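Local atomic coordinates of PHOX (Pseudomonas fluorescens, PDB entry 3ZWU), a protein that hydrolyses phosphate monoesters as an alkaline phosphatase of the PhoX family, a beta-propeller enzyme with a bound diiron centre and calcium ions. Residues A86-Y91 / G187-C192; G427-W432 / D447-A452. All blocks are in the same frame, centred on the assembly; numbering follows the deposited sequence.

Interaction 1 (A86-Y91 / G187-C192). With FEO (mu-oxo-diiron), chain I; VO4 (vanadate ion), chain C.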
loop_
_atom_site.group_PDB
_atom_site.type_symbol
_atom_site.label_atom_id
_atom_site.label_comp_id
_atom_site.label_asym_id
_atom_site.label_seq_id
_atom_site.Cartn_x
_atom_site.Cartn_y
_atom_site.Cartn_z
ATOM N N ALA A 86 -7.572 -10.000 5.416
ATOM C CA ALA A 86 -7.117 -8.878 6.230
ATOM C C ALA A 86 -7.053 -7.720 5.255
ATOM O O ALA A 86 -6.349 -7.819 4.253
ATOM C CB ALA A 86 -5.751 -9.166 6.814
ATOM N N ILE A 87 -7.857 -6.677 5.485
ATOM C CA ILE A 87 -8.015 -5.570 4.549
ATOM C C ILE A 87 -7.690 -4.259 5.220
ATOM O O ILE A 87 -8.299 -3.924 6.235
ATOM C CB ILE A 87 -9.468 -5.555 3.996
ATOM C CG1 ILE A 87 -9.838 -6.883 3.291
ATOM C CG2 ILE A 87 -9.681 -4.358 3.046
ATOM C CD1 ILE A 87 -11.324 -7.207 3.316
ATOM N N ASN A 88 -6.768 -3.496 4.632
ATOM C CA ASN A 88 -6.391 -2.205 5.176
ATOM C C ASN A 88 -7.468 -1.177 4.943
ATOM O O ASN A 88 -8.162 -1.221 3.930
ATOM C CB ASN A 88 -5.119 -1.683 4.532
ATOM C CG ASN A 88 -3.905 -2.480 4.877
ATOM O OD1 ASN A 88 -3.920 -3.345 5.751
ATOM N ND2 ASN A 88 -2.806 -2.177 4.224
ATOM N N ASN A 89 -7.540 -0.210 5.848
ATOM C CA ASN A 89 -8.448 0.926 5.775
ATOM C C ASN A 89 -7.544 2.133 5.935
ATOM O O ASN A 89 -7.036 2.390 7.024
ATOM C CB ASN A 89 -9.475 0.833 6.875
ATOM C CG ASN A 89 -10.353 -0.377 6.730
ATOM O OD1 ASN A 89 -10.394 -1.243 7.612
ATOM N ND2 ASN A 89 -11.117 -0.443 5.648
ATOM N N GLU A 90 -7.272 2.825 4.831
ATOM C CA GLU A 90 -6.253 3.861 4.805
ATOM C C GLU A 90 -6.611 5.194 5.407
ATOM O O GLU A 90 -5.820 5.751 6.160
ATOM C CB GLU A 90 -5.752 4.044 3.376
ATOM C CG GLU A 90 -4.463 4.842 3.315
ATOM C CD GLU A 90 -3.953 5.092 1.918
ATOM O OE1 GLU A 90 -4.769 5.447 1.037
ATOM O OE2 GLU A 90 -2.724 4.973 1.716
ATOM N N TYR A 91 -7.725 5.763 5.009
ATOM C CA TYR A 91 -8.109 7.080 5.487
ATOM C C TYR A 91 -9.605 7.244 5.381
ATOM O O TYR A 91 -10.291 6.250 5.177
ATOM C CB TYR A 91 -7.296 8.194 4.782
ATOM C CG TYR A 91 -7.562 8.399 3.306
ATOM C CD1 TYR A 91 -7.077 7.505 2.363
ATOM C CD2 TYR A 91 -8.216 9.537 2.845
ATOM C CE1 TYR A 91 -7.276 7.710 1.000
ATOM C CE2 TYR A 91 -8.405 9.763 1.484
ATOM C CZ TYR A 91 -7.927 8.849 0.563
ATOM O OH TYR A 91 -8.069 9.051 -0.790
ATOM N N GLY A 187 2.035 -17.492 8.167
ATOM C CA GLY A 187 0.624 -17.245 8.429
ATOM C C GLY A 187 0.257 -15.908 9.038
ATOM O O GLY A 187 -0.744 -15.843 9.745
ATOM N N THR A 188 1.009 -14.838 8.751
ATOM C CA THR A 188 0.695 -13.518 9.290
ATOM C C THR A 188 0.558 -12.482 8.189
ATOM O O THR A 188 0.972 -12.690 7.043
ATOM C CB THR A 188 1.702 -13.087 10.358
ATOM O OG1 THR A 188 2.975 -12.900 9.754
ATOM C CG2 THR A 188 1.791 -14.080 11.515
ATOM N N TYR A 189 -0.039 -11.358 8.561
ATOM C CA TYR A 189 -0.334 -10.249 7.676
ATOM C C TYR A 189 0.521 -9.063 8.046
ATOM O O TYR A 189 0.667 -8.768 9.228
ATOM C CB TYR A 189 -1.806 -9.875 7.851
ATOM C CG TYR A 189 -2.280 -8.765 6.944
ATOM C CD1 TYR A 189 -2.311 -8.931 5.566
ATOM C CD2 TYR A 189 -2.738 -7.561 7.465
ATOM C CE1 TYR A 189 -2.798 -7.932 4.727
ATOM C CE2 TYR A 189 -3.222 -6.552 6.636
ATOM C CZ TYR A 189 -3.251 -6.744 5.264
ATOM O OH TYR A 189 -3.713 -5.755 4.427
ATOM N N LEU A 190 1.063 -8.364 7.042
ATOM C CA LEU A 190 1.821 -7.148 7.267
ATOM C C LEU A 190 1.001 -5.985 6.736
ATOM O O LEU A 190 0.525 -6.056 5.604
ATOM C CB LEU A 190 3.182 -7.182 6.569
ATOM C CG LEU A 190 4.105 -8.327 6.960
ATOM C CD1 LEU A 190 5.428 -8.229 6.223
ATOM C CD2 LEU A 190 4.358 -8.350 8.463
ATOM N N THR A 191 0.793 -4.945 7.558
ATOM C CA THR A 191 0.099 -3.724 7.155
ATOM C C THR A 191 1.111 -2.600 7.254
ATOM O O THR A 191 1.953 -2.590 8.158
ATOM C CB THR A 191 -1.204 -3.495 7.918
ATOM O OG1 THR A 191 -1.870 -2.387 7.322
ATOM C CG2 THR A 191 -1.011 -3.223 9.387
ATOM N N CYS A 192 1.035 -1.665 6.312
ATOM C CA CYS A 192 2.018 -0.615 6.148
ATOM C C CYS A 192 1.467 0.756 6.425
ATOM O O CYS A 192 0.514 1.162 5.771
ATOM C CB CYS A 192 2.560 -0.703 4.735
ATOM S SG CYS A 192 3.525 -2.199 4.425
HETATM FE FE1 FEO I . -1.517 4.868 0.121
HETATM FE FE2 FEO I . 1.235 5.559 -1.963
HETATM O O FEO I . -0.532 4.918 -1.596
HETATM V V VO4 C . -1.607 6.936 -2.114
HETATM O O1 VO4 C . -2.480 8.396 -2.523
HETATM O O2 VO4 C . -2.232 5.909 -3.404
HETATM O O3 VO4 C . -2.178 6.754 -0.491
HETATM O O4 VO4 C . 0.043 7.417 -2.358
HETATM O O HOH W 1 -3.089 4.000 -1.182
#

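Interaction 2 (G427-W432 / D447-A452)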
loop_
_atom_site.group_PDB
_atom_site.type_symbol
_atom_site.label_atom_id
_atom_site.label_comp_id
_atom_site.label_asym_id
_atom_site.label_seq_id
_atom_site.Cartn_x
_atom_site.Cartn_y
_atom_site.Cartn_z
ATOM N N GLY A 427 4.168 7.994 -14.782
ATOM C CA GLY A 427 4.744 6.887 -14.034
ATOM C C GLY A 427 5.359 5.819 -14.917
ATOM O O GLY A 427 5.375 5.919 -16.150
ATOM N N GLN A 428 5.895 4.797 -14.263
ATOM C CA GLN A 428 6.553 3.676 -14.917
ATOM C C GLN A 428 6.617 2.498 -13.951
ATOM O O GLN A 428 6.385 2.680 -12.753
ATOM C CB GLN A 428 7.970 4.078 -15.405
ATOM C CG GLN A 428 8.954 4.556 -14.328
ATOM C CD GLN A 428 8.937 6.044 -14.039
ATOM O OE1 GLN A 428 8.084 6.805 -14.508
ATOM N NE2 GLN A 428 9.906 6.510 -13.259
ATOM N N ILE A 429 6.905 1.305 -14.461
ATOM C CA ILE A 429 7.052 0.119 -13.623
ATOM C C ILE A 429 8.490 -0.324 -13.764
ATOM O O ILE A 429 8.947 -0.644 -14.859
ATOM C CB ILE A 429 6.065 -1.017 -13.955
ATOM C CG1 ILE A 429 4.617 -0.473 -13.944
ATOM C CG2 ILE A 429 6.237 -2.186 -12.959
ATOM C CD1 ILE A 429 3.532 -1.491 -14.188
ATOM N N LEU A 430 9.191 -0.327 -12.641
ATOM C CA LEU A 430 10.587 -0.714 -12.539
ATOM C C LEU A 430 10.652 -2.195 -12.214
ATOM O O LEU A 430 9.857 -2.673 -11.412
ATOM C CB LEU A 430 11.218 0.109 -11.404
ATOM C CG LEU A 430 12.591 -0.299 -10.907
ATOM C CD1 LEU A 430 13.640 -0.106 -11.982
ATOM C CD2 LEU A 430 12.950 0.487 -9.673
ATOM N N ARG A 431 11.583 -2.921 -12.837
ATOM C CA ARG A 431 11.803 -4.328 -12.551
ATOM C C ARG A 431 13.259 -4.540 -12.211
ATOM O O ARG A 431 14.112 -3.869 -12.785
ATOM C CB ARG A 431 11.435 -5.197 -13.766
ATOM C CG ARG A 431 11.991 -6.633 -13.718
ATOM C CD ARG A 431 11.310 -7.511 -14.729
ATOM N NE ARG A 431 11.554 -7.071 -16.099
ATOM C CZ ARG A 431 10.905 -7.521 -17.168
ATOM N NH1 ARG A 431 9.962 -8.451 -17.043
ATOM N NH2 ARG A 431 11.192 -7.046 -18.373
ATOM N N TRP A 432 13.552 -5.490 -11.316
ATOM C CA TRP A 432 14.922 -5.907 -11.066
ATOM C C TRP A 432 15.024 -7.403 -10.891
ATOM O O TRP A 432 14.092 -8.049 -10.408
ATOM C CB TRP A 432 15.623 -5.148 -9.931
ATOM C CG TRP A 432 15.043 -5.307 -8.561
ATOM C CD1 TRP A 432 15.400 -6.228 -7.618
ATOM C CD2 TRP A 432 14.159 -4.390 -7.913
ATOM N NE1 TRP A 432 14.727 -5.984 -6.443
ATOM C CE2 TRP A 432 13.982 -4.841 -6.587
ATOM C CE3 TRP A 432 13.488 -3.230 -8.329
ATOM C CZ2 TRP A 432 13.118 -4.201 -5.692
ATOM C CZ3 TRP A 432 12.647 -2.589 -7.438
ATOM C CH2 TRP A 432 12.455 -3.083 -6.143
ATOM N N ASP A 447 15.463 -2.829 -15.112
ATOM C CA ASP A 447 14.926 -2.366 -16.385
ATOM C C ASP A 447 13.550 -1.777 -16.160
ATOM O O ASP A 447 12.894 -2.125 -15.175
ATOM C CB ASP A 447 14.867 -3.494 -17.426
ATOM C CG ASP A 447 13.774 -4.516 -17.187
ATOM O OD1 ASP A 447 13.896 -5.303 -16.230
ATOM O OD2 ASP A 447 12.796 -4.532 -17.964
ATOM N N LEU A 448 13.112 -0.878 -17.044
ATOM C CA LEU A 448 11.770 -0.332 -16.927
ATOM C C LEU A 448 10.845 -1.219 -17.739
ATOM O O LEU A 448 10.863 -1.187 -18.969
ATOM C CB LEU A 448 11.684 1.134 -17.362
ATOM C CG LEU A 448 12.409 2.123 -16.455
ATOM C CD1 LEU A 448 12.172 3.543 -16.910
ATOM C CD2 LEU A 448 11.974 1.980 -14.996
ATOM N N PHE A 449 10.078 -2.061 -17.036
ATOM C CA PHE A 449 9.107 -2.981 -17.627
ATOM C C PHE A 449 8.109 -2.226 -18.515
ATOM O O PHE A 449 7.740 -2.714 -19.584
ATOM C CB PHE A 449 8.359 -3.732 -16.522
ATOM C CG PHE A 449 7.275 -4.625 -17.063
ATOM C CD1 PHE A 449 7.591 -5.730 -17.834
ATOM C CD2 PHE A 449 5.939 -4.314 -16.869
ATOM C CE1 PHE A 449 6.592 -6.539 -18.356
ATOM C CE2 PHE A 449 4.937 -5.126 -17.397
ATOM C CZ PHE A 449 5.272 -6.232 -18.140
ATOM N N VAL A 450 7.680 -1.047 -18.081
ATOM C CA VAL A 450 6.814 -0.194 -18.883
ATOM C C VAL A 450 7.022 1.239 -18.447
ATOM O O VAL A 450 7.302 1.495 -17.275
ATOM C CB VAL A 450 5.317 -0.616 -18.821
ATOM C CG1 VAL A 450 4.721 -0.398 -17.438
ATOM C CG2 VAL A 450 4.488 0.112 -19.875
ATOM N N VAL A 451 6.899 2.166 -19.394
ATOM C CA VAL A 451 6.956 3.589 -19.136
ATOM C C VAL A 451 5.584 4.070 -19.579
ATOM O O VAL A 451 5.280 4.034 -20.771
ATOM C CB VAL A 451 8.101 4.298 -19.892
ATOM C CG1 VAL A 451 8.119 5.787 -19.563
ATOM C CG2 VAL A 451 9.444 3.660 -19.549
ATOM N N ALA A 452 4.724 4.447 -18.632
ATOM C CA ALA A 452 3.375 4.887 -18.971
ATOM C C ALA A 452 3.412 6.203 -19.731
ATOM O O ALA A 452 4.327 7.009 -19.547
ATOM C CB ALA A 452 2.522 5.020 -17.713
#

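Interaction 1 (A86-Y91 / G187-C192)
The methyl group of A86 sits squarely on the ring of Y189, its CB 3.4 Å from the ring centroid and 9° off the ring normal, a CH-pi contact over the face. Y189 CG is anti to the backbone N (chi1 -178°), which carries the ring across to the other strand and brings the hydroxyl to N88. There Y189 OH donates to N88 OD1 at 2.8 Å, and T191 OG1 donates to N88 OD1, also at 2.8 Å. Both donors stand well out of the carbonyl plane, one on each face, while the amide lies 65° from the tyrosine ring. N88 ND2 is satisfied by C179 O, which helps fix the flip of the amide. A phenylalanine in place of Y189 would probably leave N88 OD1 with T191 as its one remaining donor in this contact and the amide less firmly oriented.

The packing rests mainly on A86, N88, Y189 and T191, all buried. Beyond N88 the segments part: E90 turns to the diiron centre, where E90 OE2 binds one iron at 2.0 Å, beside a vanadate oxygen and a water. E194 and C179 are further iron ligands, so C179 links the N88 amide to the metal site. At the other end, partly exposed T188 lies apart from 86-91. The two strands run nearly parallel, but their axes are 8.5 Å apart; no backbone hydrogen bond joins them, and the contact runs chiefly through the Y189 ring and the N88 amide. Strand 82-89 belongs to an antiparallel sheet between strands 68-76 and 118-127, and strand 189-193 to a mixed sheet between 178-183 and 249-252; V119 of strand 118-127 touches N88, Y189 and T191 where the two sheets meet.

Interaction 2 (G427-W432 / D447-A452)
R431 presents NE and NH2 to the two carboxylate oxygens of D447: R431 NE donates to D447 OD1 at 2.9 Å, on the syn lone pair, and R431 NH2 to D447 OD2 at 3.0 Å. The bend at chi3 (63°) turns the NE/NH2 edge of the guanidinium toward the carboxylate, the two planes 30° apart. F449 CD1 lies over one guanidinium face, 3.7 Å from R431 NH1, with the ring steeply inclined to it. On the same side of the hairpin, I429 CG1 presses tightly on V450 CG1 at 3.5 Å, while L430 CD1 meets L448 CD2 on the other.

Strands 428-434 and 443-451 form this antiparallel hairpin, and R431 and D447 exchange both backbone bonds of a hydrogen-bonded pair. A classic beta bulge then shifts the register: two residues, F449 and V450, stand opposite the single I429, whose O receives weak bonds from both their N atoms, whereas I429 N donates to V450 O at 2.8 Å. A452 N bonds G427 O beyond it.

Farther out, H338 binds D447 OD2, and Y399 and the carbonyl of P516 take R431 NH1, holding both ends of the salt bridge. N424 and D384 secure the Q428 amide, and strand 398-402 flanks 428-434 through L402 and C400.

In the fold
Interactions 1 and 2 come in series: 86-91 and 187-192 both precede 427-432 and 447-452 in the chain, and all four segments belong to the part of the protein that defines the PhoX family. Their centres are about 26 Å apart, their nearest atoms about 14 Å, and they do not touch. Interaction 1 joins two separate sheets near the middle of the molecule, next to the metal cluster; interaction 2 is internal to one large antiparallel sheet, with its centre about 18 Å from that of the chain. Strand 386-391 of that sheet carries E387, a ligand of two calcium ions. The two contacts thus belong to different sheets of a beta-propeller arranged about a shared metal centre.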